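Local coordinates for protein alpha-glucosidase (PDB 6PNR) that probably hydrolyses alpha-linked sulfoquinovosides as a family 31 glycoside hydrolase, and holds a sulfonated aza-sugar inhibitor in its active site, at residues L433-R441 against Y450-D458. Numbering follows the deposited sequence.
Sequences LGDVVYFMR and YCTLLWAGD. With 9VH ([(3~{S},4~{R},5~{R})-4,5-bis(oxidanyl)piperidin-3-yl]methanesulfonic acid), chain C.
At strand 437-439, parallel to 386-389 in the wall of the family 31 TIM barrel, Met440 and Leu454 form a single parallel beta bridge. Met440 N donates to Leu453 O (3.0 Å), and Trp455 N returns a bond to Met440 O (2.9 Å). On their far sides the two segments bond on to neighbours, Phe439 to Trp387 and Ala389, Leu454 to Leu486 and Ala456 to His488, consistent with 453-456 continuing the barrel wall beyond strand 437-439. Before the bridge in sequence, Thr452 points at strand 437-439: with OG1 held between backbone N and carbonyl carbon (chi1 47°), OG1 donates to Tyr438 O along an in-plane lone pair (2.7 Å) and also sits over the centre of the Tyr438 ring. At the edge of that ring the hydroxyl meets the end of helix 447-450: Tyr438 OH donates to Tyr450 O (2.6 Å) from well above the carbonyl plane. A phenylalanine in place of Tyr438 would probably keep the ring over Thr452 but leave Tyr450 O without this donor, giving up the tie to the helix end. Next to the ligand pocket, Phe439 aims its edge at the six-membered ring of Trp455 in an offset edge-to-face pair, planes at 86°. Arg441 CB packs over a Trp455 face in a CH-pi contact, 3.6 Å from the centroid. From there the extended arginine chain runs alongside the indole to the inhibitor, placing NH1 3.4 Å from Asp458 OD2 in a salt bridge at the guanidinium edge and 3.3 Å from ligand N1, while NE pairs with Glu393.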
loop_
_atom_site.group_PDB
_atom_site.type_symbol
_atom_site.label_atom_id
_atom_site.label_comp_id
_atom_site.label_asym_id
_atom_site.label_seq_id
_atom_site.Cartn_x
_atom_site.Cartn_y
_atom_site.Cartn_z
ATOM N N LEU A 433 -34.769 4.343 29.566
ATOM C CA LEU A 433 -34.848 4.418 28.108
ATOM C C LEU A 433 -35.777 5.548 27.691
ATOM O O LEU A 433 -36.875 5.701 28.236
ATOM C CB LEU A 433 -35.348 3.101 27.517
ATOM C CG LEU A 433 -34.401 2.018 27.005
ATOM C CD1 LEU A 433 -35.187 1.088 26.076
ATOM C CD2 LEU A 433 -33.173 2.577 26.284
ATOM N N GLY A 434 -35.329 6.354 26.730
ATOM C CA GLY A 434 -36.029 7.572 26.379
ATOM C C GLY A 434 -35.777 8.753 27.297
ATOM O O GLY A 434 -36.234 9.861 26.989
ATOM N N ASP A 435 -35.064 8.572 28.414
ATOM C CA ASP A 435 -34.801 9.694 29.312
ATOM C C ASP A 435 -33.333 10.057 29.419
ATOM O O ASP A 435 -33.016 11.211 29.714
ATOM C CB ASP A 435 -35.319 9.403 30.723
ATOM C CG ASP A 435 -36.807 9.108 30.753
ATOM O OD1 ASP A 435 -37.553 9.696 29.943
ATOM O OD2 ASP A 435 -37.214 8.279 31.591
ATOM N N VAL A 436 -32.444 9.099 29.216
ATOM C CA VAL A 436 -31.008 9.352 29.169
ATOM C C VAL A 436 -30.512 8.839 27.831
ATOM O O VAL A 436 -31.114 7.943 27.231
ATOM C CB VAL A 436 -30.232 8.686 30.324
ATOM C CG1 VAL A 436 -30.862 8.998 31.671
ATOM C CG2 VAL A 436 -30.130 7.209 30.100
ATOM N N VAL A 437 -29.418 9.409 27.347
ATOM C CA VAL A 437 -28.929 9.016 26.031
ATOM C C VAL A 437 -27.416 8.883 26.071
ATOM O O VAL A 437 -26.723 9.750 26.615
ATOM C CB VAL A 437 -29.377 10.013 24.938
ATOM C CG1 VAL A 437 -28.971 11.444 25.284
ATOM C CG2 VAL A 437 -28.837 9.583 23.572
ATOM N N TYR A 438 -26.902 7.787 25.513
ATOM C CA TYR A 438 -25.469 7.636 25.315
ATOM C C TYR A 438 -25.201 7.623 23.817
ATOM O O TYR A 438 -26.079 7.295 23.014
ATOM C CB TYR A 438 -24.909 6.365 25.989
ATOM C CG TYR A 438 -25.698 5.120 25.651
ATOM C CD1 TYR A 438 -26.823 4.769 26.385
ATOM C CD2 TYR A 438 -25.332 4.310 24.582
ATOM C CE1 TYR A 438 -27.571 3.638 26.064
ATOM C CE2 TYR A 438 -26.077 3.182 24.241
ATOM C CZ TYR A 438 -27.193 2.852 24.990
ATOM O OH TYR A 438 -27.938 1.739 24.661
ATOM N N PHE A 439 -24.004 8.022 23.425
ATOM C CA PHE A 439 -23.692 8.021 22.001
ATOM C C PHE A 439 -22.404 7.261 21.756
ATOM O O PHE A 439 -21.438 7.396 22.513
ATOM C CB PHE A 439 -23.633 9.455 21.416
ATOM C CG PHE A 439 -23.073 10.497 22.357
ATOM C CD1 PHE A 439 -23.863 11.062 23.351
ATOM C CD2 PHE A 439 -21.760 10.949 22.209
ATOM C CE1 PHE A 439 -23.349 12.037 24.198
ATOM C CE2 PHE A 439 -21.237 11.923 23.057
ATOM C CZ PHE A 439 -22.014 12.463 24.041
ATOM N N MET A 440 -22.412 6.437 20.709
ATOM C CA MET A 440 -21.307 5.552 20.375
ATOM C C MET A 440 -20.771 5.869 18.985
ATOM O O MET A 440 -21.510 6.304 18.097
ATOM C CB MET A 440 -21.754 4.089 20.433
ATOM C CG MET A 440 -22.537 3.733 21.698
ATOM S SD MET A 440 -22.897 1.977 21.778
ATOM C CE MET A 440 -21.252 1.271 21.896
ATOM N N ARG A 441 -19.472 5.648 18.798
ATOM C CA ARG A 441 -18.876 5.755 17.474
ATOM C C ARG A 441 -18.639 4.397 16.819
ATOM O O ARG A 441 -18.626 4.312 15.592
ATOM C CB ARG A 441 -17.541 6.516 17.550
ATOM C CG ARG A 441 -16.449 5.781 18.317
ATOM C CD ARG A 441 -15.108 6.547 18.339
ATOM N NE ARG A 441 -14.007 5.670 18.733
ATOM C CZ ARG A 441 -12.737 6.060 18.877
ATOM N NH1 ARG A 441 -12.388 7.322 18.652
ATOM N NH2 ARG A 441 -11.811 5.179 19.229
ATOM N N TYR A 450 -29.268 -1.522 20.177
ATOM C CA TYR A 450 -28.559 -1.308 21.431
ATOM C C TYR A 450 -27.859 0.038 21.533
ATOM O O TYR A 450 -27.310 0.352 22.591
ATOM C CB TYR A 450 -27.515 -2.403 21.636
ATOM C CG TYR A 450 -28.113 -3.772 21.816
ATOM C CD1 TYR A 450 -29.129 -3.985 22.739
ATOM C CD2 TYR A 450 -27.668 -4.849 21.055
ATOM C CE1 TYR A 450 -29.688 -5.241 22.910
ATOM C CE2 TYR A 450 -28.216 -6.105 21.217
ATOM C CZ TYR A 450 -29.227 -6.294 22.142
ATOM O OH TYR A 450 -29.772 -7.542 22.300
ATOM N N CYS A 451 -27.829 0.831 20.481
ATOM C CA CYS A 451 -27.179 2.131 20.547
ATOM C C CYS A 451 -28.239 3.214 20.397
ATOM O O CYS A 451 -28.912 3.278 19.364
ATOM C CB CYS A 451 -26.102 2.240 19.468
ATOM S SG CYS A 451 -25.388 3.884 19.325
ATOM N N THR A 452 -28.396 4.051 21.433
ATOM C CA THR A 452 -29.423 5.092 21.412
ATOM C C THR A 452 -29.088 6.250 20.476
ATOM O O THR A 452 -29.996 6.979 20.064
ATOM C CB THR A 452 -29.654 5.654 22.817
ATOM O OG1 THR A 452 -28.391 5.932 23.435
ATOM C CG2 THR A 452 -30.442 4.672 23.684
ATOM N N LEU A 453 -27.815 6.449 20.140
ATOM C CA LEU A 453 -27.411 7.559 19.284
ATOM C C LEU A 453 -25.989 7.326 18.781
ATOM O O LEU A 453 -25.089 7.060 19.582
ATOM C CB LEU A 453 -27.498 8.892 20.045
ATOM C CG LEU A 453 -26.944 10.154 19.356
ATOM C CD1 LEU A 453 -27.770 10.531 18.122
ATOM C CD2 LEU A 453 -26.902 11.328 20.316
ATOM N N LEU A 454 -25.778 7.403 17.468
ATOM C CA LEU A 454 -24.439 7.354 16.896
ATOM C C LEU A 454 -23.815 8.744 16.902
ATOM O O LEU A 454 -24.517 9.756 16.944
ATOM C CB LEU A 454 -24.470 6.845 15.449
ATOM C CG LEU A 454 -24.395 5.364 15.101
ATOM C CD1 LEU A 454 -24.232 5.239 13.585
ATOM C CD2 LEU A 454 -23.242 4.704 15.813
ATOM N N TRP A 455 -22.480 8.786 16.853
ATOM C CA TRP A 455 -21.802 9.968 16.340
ATOM C C TRP A 455 -20.704 9.493 15.398
ATOM O O TRP A 455 -20.253 8.344 15.462
ATOM C CB TRP A 455 -21.290 10.912 17.462
ATOM C CG TRP A 455 -19.820 10.870 17.841
ATOM C CD1 TRP A 455 -18.827 11.705 17.393
ATOM C CD2 TRP A 455 -19.206 10.003 18.808
ATOM N NE1 TRP A 455 -17.636 11.388 17.998
ATOM C CE2 TRP A 455 -17.837 10.346 18.868
ATOM C CE3 TRP A 455 -19.683 8.966 19.629
ATOM C CZ2 TRP A 455 -16.932 9.680 19.703
ATOM C CZ3 TRP A 455 -18.793 8.310 20.457
ATOM C CH2 TRP A 455 -17.423 8.666 20.485
ATOM N N ALA A 456 -20.323 10.374 14.472
ATOM C CA ALA A 456 -19.410 10.028 13.385
ATOM C C ALA A 456 -17.965 9.803 13.847
ATOM O O ALA A 456 -17.086 9.718 12.979
ATOM C CB ALA A 456 -19.456 11.112 12.298
ATOM N N GLY A 457 -17.651 9.698 15.132
ATOM C CA GLY A 457 -16.280 9.409 15.516
ATOM C C GLY A 457 -15.404 10.636 15.341
ATOM O O GLY A 457 -15.895 11.768 15.244
ATOM N N ASP A 458 -14.091 10.401 15.290
ATOM C CA ASP A 458 -13.105 11.473 15.188
ATOM C C ASP A 458 -12.927 11.899 13.732
ATOM O O ASP A 458 -12.461 11.107 12.908
ATOM C CB ASP A 458 -11.743 11.013 15.712
ATOM C CG ASP A 458 -11.758 10.570 17.166
ATOM O OD1 ASP A 458 -12.782 10.739 17.863
ATOM O OD2 ASP A 458 -10.694 10.068 17.607
HETATM O O1 9VH C . -8.521 11.052 24.755
HETATM S S1 9VH C . -9.387 9.979 25.211
HETATM O O2 9VH C . -9.105 8.766 24.483
HETATM O O3 9VH C . -9.341 9.844 26.646
HETATM C C1 9VH C . -11.022 10.509 24.783
HETATM C C2 9VH C . -11.282 10.623 23.275
HETATM C C3 9VH C . -11.425 9.216 22.714
HETATM N N1 9VH C . -11.964 9.083 21.361
HETATM C C4 9VH C . -13.204 9.837 21.180
HETATM C C5 9VH C . -12.986 11.297 21.543
HETATM O O4 9VH C . -14.215 11.992 21.345
HETATM C C6 9VH C . -12.557 11.418 22.999
HETATM O O5 9VH C . -12.364 12.786 23.350
HETATM O O HOH W 1 -9.982 9.370 19.842
#